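PDB 3WQB: extracellular serine protease, which cleaves peptide bonds that follow two basic residues, at least one of them lysine, as a secreted, calcium-binding, furin-like serine protease and probable virulence factor. Local coordinates for residues Ile83-Leu88 with Ser325-Gly330; Gly116-Gly121 with Thr295-Gly300. The protein carries 1 engineered substitution. One frame throughout, in Å; residues are numbered along the deposited sequence.

How the interactions relate
Interactions 1 and 2 lie side by side in the subtilisin-like domain, their centres about 6 Å apart. The small antiparallel sheet of strands 293-296 and 328-329 joins them: N329 N lies 2.9 Å from T295 O, and D327 O lies 2.8 Å from D297 N, both probable hydrogen bonds. H85 packs against this junction, its CD2 2.9 Å from D297 O. One calcium ion belongs to both contacts, taking C326 O from segment 325-330 and D297 OD2, L298 O and G300 O from segment 295-300. Interaction 1 alone reaches a second calcium ion, through D87. Helix 115-124, packed in interaction 2, starts at H115, the predicted charge-relay histidine.

Interaction 1: Ile83-Leu88 with Ser325-Gly330. With CA (calcium ion), chain C; CA (calcium ion), chain E.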
# COMPACT_ATOMS: atom_id res chain seq x y z
N ILE A 83 0.77 22.79 -8.19
CA ILE A 83 0.27 22.75 -9.56
C ILE A 83 0.88 23.79 -10.50
O ILE A 83 0.81 23.64 -11.72
CB ILE A 83 -1.28 22.81 -9.63
CG1 ILE A 83 -1.82 24.05 -8.91
CG2 ILE A 83 -1.89 21.51 -9.11
CD1 ILE A 83 -3.24 24.43 -9.32
N ALA A 84 1.49 24.84 -9.94
CA ALA A 84 2.17 25.84 -10.76
C ALA A 84 3.68 25.57 -10.97
O ALA A 84 4.36 26.38 -11.60
CB ALA A 84 1.94 27.23 -10.20
N HIS A 85 4.19 24.45 -10.45
CA HIS A 85 5.58 24.07 -10.69
C HIS A 85 5.88 24.11 -12.18
O HIS A 85 5.09 23.59 -12.98
CB HIS A 85 5.83 22.65 -10.19
CG HIS A 85 7.28 22.31 -10.06
ND1 HIS A 85 8.12 22.13 -11.14
CD2 HIS A 85 8.06 22.16 -8.96
CE1 HIS A 85 9.34 21.86 -10.71
NE2 HIS A 85 9.33 21.87 -9.39
N PRO A 86 7.01 24.72 -12.57
CA PRO A 86 7.29 24.87 -14.00
C PRO A 86 7.46 23.54 -14.75
O PRO A 86 7.25 23.49 -15.97
CB PRO A 86 8.60 25.68 -14.04
CG PRO A 86 9.18 25.57 -12.68
CD PRO A 86 8.02 25.40 -11.73
N ASP A 87 7.80 22.48 -14.02
CA ASP A 87 7.98 21.17 -14.63
C ASP A 87 6.79 20.24 -14.41
O ASP A 87 6.89 19.06 -14.70
CB ASP A 87 9.30 20.53 -14.18
CG ASP A 87 10.01 19.79 -15.31
OD1 ASP A 87 9.70 20.05 -16.50
OD2 ASP A 87 10.91 18.96 -15.02
N LEU A 88 5.68 20.79 -13.91
CA LEU A 88 4.43 20.03 -13.74
C LEU A 88 3.21 20.68 -14.38
O LEU A 88 2.30 19.98 -14.83
CB LEU A 88 4.12 19.78 -12.26
CG LEU A 88 5.14 18.94 -11.49
CD1 LEU A 88 4.84 18.97 -10.00
CD2 LEU A 88 5.17 17.49 -11.99
N SER A 325 16.76 27.71 -8.37
CA SER A 325 15.52 27.98 -7.64
C SER A 325 15.07 26.82 -6.76
O SER A 325 13.96 26.85 -6.24
CB SER A 325 14.41 28.38 -8.60
OG SER A 325 14.63 29.68 -9.11
N CYS A 326 15.93 25.82 -6.58
CA CYS A 326 15.61 24.66 -5.72
C CYS A 326 14.27 24.02 -6.08
O CYS A 326 13.46 23.72 -5.19
CB CYS A 326 15.61 25.07 -4.24
SG CYS A 326 17.16 25.80 -3.65
N ASP A 327 14.03 23.83 -7.37
CA ASP A 327 12.77 23.29 -7.86
C ASP A 327 12.76 21.76 -7.91
O ASP A 327 11.72 21.17 -8.23
CB ASP A 327 12.44 23.82 -9.26
CG ASP A 327 12.03 25.29 -9.27
OD1 ASP A 327 11.61 25.84 -8.23
OD2 ASP A 327 12.11 25.89 -10.36
N TYR A 328 13.91 21.13 -7.64
CA TYR A 328 14.07 19.67 -7.72
C TYR A 328 14.73 19.15 -6.45
O TYR A 328 15.39 19.91 -5.74
CB TYR A 328 14.86 19.28 -9.00
CG TYR A 328 14.21 19.96 -10.16
CD1 TYR A 328 13.06 19.42 -10.73
CD2 TYR A 328 14.65 21.21 -10.60
CE1 TYR A 328 12.39 20.08 -11.75
CE2 TYR A 328 13.98 21.89 -11.61
CZ TYR A 328 12.85 21.31 -12.18
OH TYR A 328 12.16 21.96 -13.17
N ASN A 329 14.51 17.89 -6.14
CA ASN A 329 15.19 17.29 -4.99
C ASN A 329 15.73 15.91 -5.37
O ASN A 329 15.31 15.35 -6.39
CB ASN A 329 14.29 17.25 -3.73
CG ASN A 329 13.19 16.18 -3.80
OD1 ASN A 329 13.47 14.98 -3.76
ND2 ASN A 329 11.93 16.62 -3.83
N GLY A 330 16.66 15.39 -4.58
CA GLY A 330 17.25 14.08 -4.84
C GLY A 330 17.04 13.09 -3.71
O GLY A 330 17.72 12.06 -3.63
CA CA C . 11.34 18.55 -17.47
CA CA E . 12.33 23.68 -3.10
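The imidazole of H85 and the phenol of Y328 meet as an offset edge-to-face pair, the H85 edge toward the Y328 face, with centroids 5.4 Å apart and planes at 72°; their closest atoms, H85 CE1 and Y328 CE1, meet obliquely. Both nitrogens of the imidazole are engaged close to its plane. At one edge NE2 donates to D327 O over 2.7 Å, in the ring plane and on a carbonyl lone pair, with an N-H...O angle of 162°. At another, ND1 accepts from D87 N at 2.9 Å. These two bonds fix the ring's rotation and indicate a proton on NE2. With CG anti to the backbone N (chi1 -164°), the imidazole extends to D327. D87 CB lies at the in-plane edge of the phenol, 3.4 Å from Y328 OH, while its carboxylate binds calcium through both oxygens, OD1 at 2.4 Å and OD2 at 2.5 Å. N29, V126, N128, I130 and T132 complete that site. P86 CG merely packs against D327 OD2 at 3.8 Å; the carboxylate has its polar partner at G300. The contact thus joins two calcium-binding loops of the subtilase domain, D87 serving one ion and C326 O the other.

Interaction 2: Gly116-Gly121 with Thr295-Gly300; sequences GTSVSG and TTDLPG. With CA (calcium ion), chain E.
Two successive threonine hydroxyls, T295 OG1 and T296 OG1, donate to two successive carbonyls of the helix, S118 O and T117 O, so a strand end is bonded to a helix flank by side chains. T295 OG1 meets S118 O at 2.8 Å in the carbonyl plane, on a lone pair, whereas T296 OG1 comes to T117 O at 2.9 Å from 41° above the plane. T117 O, gripped by two donors, also accepts the helical bond from G121 N, which arrives from the opposite face.

The first torsions aim the hydroxyls: OG1 of T295 stands anti to the backbone N (chi1 -171°), while that of T296 sits between N and the carbonyl carbon (chi1 50°). Packing is tight at G121, whose CA lies 3.1 Å from T296 OG1 and 3.4 Å from T295 OG1, with no side chain between helix and strand. S118 CA adds a CA-H...O contact of 3.2 Å to T296 O, and S118 CB lies against the methyl CG2 of T295. At the loop end the side chains of L298 and T117 cross at about a right angle, L298 CD2 packing 3.4 Å from T117 OG1, a hydroxyl with its polar partner at A82.

Beyond the threonines the chain turns to calcium, bound by D297 OD2, L298 O and G300 O, with M303, N306 and C326 completing the site; D297 OD1 is hydrogen-bonded to Y305 N. In this subtilisin-like fold the contact packs the helix that begins at H115, predicted to belong to the charge relay system, against a strand leading directly into a calcium-binding loop.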
# COMPACT_ATOMS: atom_id res chain seq x y z
N GLY A 116 3.71 14.89 -2.12
CA GLY A 116 2.81 14.73 -3.27
C GLY A 116 3.40 15.31 -4.55
O GLY A 116 3.20 14.78 -5.64
N THR A 117 4.11 16.43 -4.41
CA THR A 117 4.76 17.08 -5.54
C THR A 117 5.91 16.21 -6.06
O THR A 117 6.10 16.05 -7.27
CB THR A 117 5.20 18.49 -5.15
OG1 THR A 117 4.04 19.24 -4.78
CG2 THR A 117 5.93 19.21 -6.29
N SER A 118 6.66 15.62 -5.13
CA SER A 118 7.73 14.69 -5.49
C SER A 118 7.19 13.44 -6.20
O SER A 118 7.72 13.00 -7.22
CB SER A 118 8.55 14.31 -4.26
OG SER A 118 9.21 15.44 -3.70
N VAL A 119 6.12 12.86 -5.65
CA VAL A 119 5.40 11.75 -6.28
C VAL A 119 4.98 12.10 -7.71
O VAL A 119 5.22 11.34 -8.65
CB VAL A 119 4.15 11.37 -5.42
CG1 VAL A 119 3.17 10.48 -6.17
CG2 VAL A 119 4.59 10.69 -4.13
N SER A 120 4.36 13.28 -7.86
CA SER A 120 3.84 13.71 -9.14
C SER A 120 4.91 13.80 -10.22
O SER A 120 4.67 13.40 -11.36
CB SER A 120 3.08 15.03 -9.01
OG SER A 120 1.96 14.85 -8.17
N GLY A 121 6.09 14.30 -9.86
CA GLY A 121 7.19 14.42 -10.81
C GLY A 121 7.72 13.09 -11.30
O GLY A 121 8.10 12.96 -12.46
N THR A 295 13.56 14.26 -8.56
CA THR A 295 12.20 14.60 -8.95
C THR A 295 11.89 16.07 -8.69
O THR A 295 12.75 16.84 -8.26
CB THR A 295 11.19 13.68 -8.20
OG1 THR A 295 9.87 13.87 -8.74
CG2 THR A 295 11.19 13.95 -6.70
N THR A 296 10.65 16.46 -8.96
CA THR A 296 10.17 17.80 -8.71
C THR A 296 9.93 18.05 -7.22
O THR A 296 9.25 17.27 -6.55
CB THR A 296 8.87 18.06 -9.48
OG1 THR A 296 7.96 16.98 -9.24
CG2 THR A 296 9.13 18.12 -10.98
N ASP A 297 10.47 19.16 -6.73
CA ASP A 297 10.29 19.60 -5.36
C ASP A 297 9.26 20.71 -5.31
O ASP A 297 8.87 21.24 -6.35
CB ASP A 297 11.63 20.13 -4.84
CG ASP A 297 11.67 20.26 -3.34
OD1 ASP A 297 11.14 19.35 -2.66
OD2 ASP A 297 12.22 21.27 -2.84
N LEU A 298 8.82 21.08 -4.11
CA LEU A 298 8.10 22.35 -3.98
C LEU A 298 9.00 23.47 -4.52
O LEU A 298 10.20 23.49 -4.22
CB LEU A 298 7.72 22.63 -2.54
CG LEU A 298 6.80 21.62 -1.85
CD1 LEU A 298 6.43 22.10 -0.45
CD2 LEU A 298 5.55 21.39 -2.67
N PRO A 299 8.44 24.38 -5.34
CA PRO A 299 9.31 25.38 -5.97
C PRO A 299 9.93 26.37 -4.98
O PRO A 299 9.31 26.71 -3.97
CB PRO A 299 8.38 26.10 -6.95
CG PRO A 299 6.99 25.77 -6.52
CD PRO A 299 7.04 24.47 -5.80
N GLY A 300 11.15 26.81 -5.27
CA GLY A 300 11.81 27.82 -4.47
C GLY A 300 12.71 27.22 -3.40
O GLY A 300 12.54 26.07 -3.00
CA CA E . 12.33 23.68 -3.10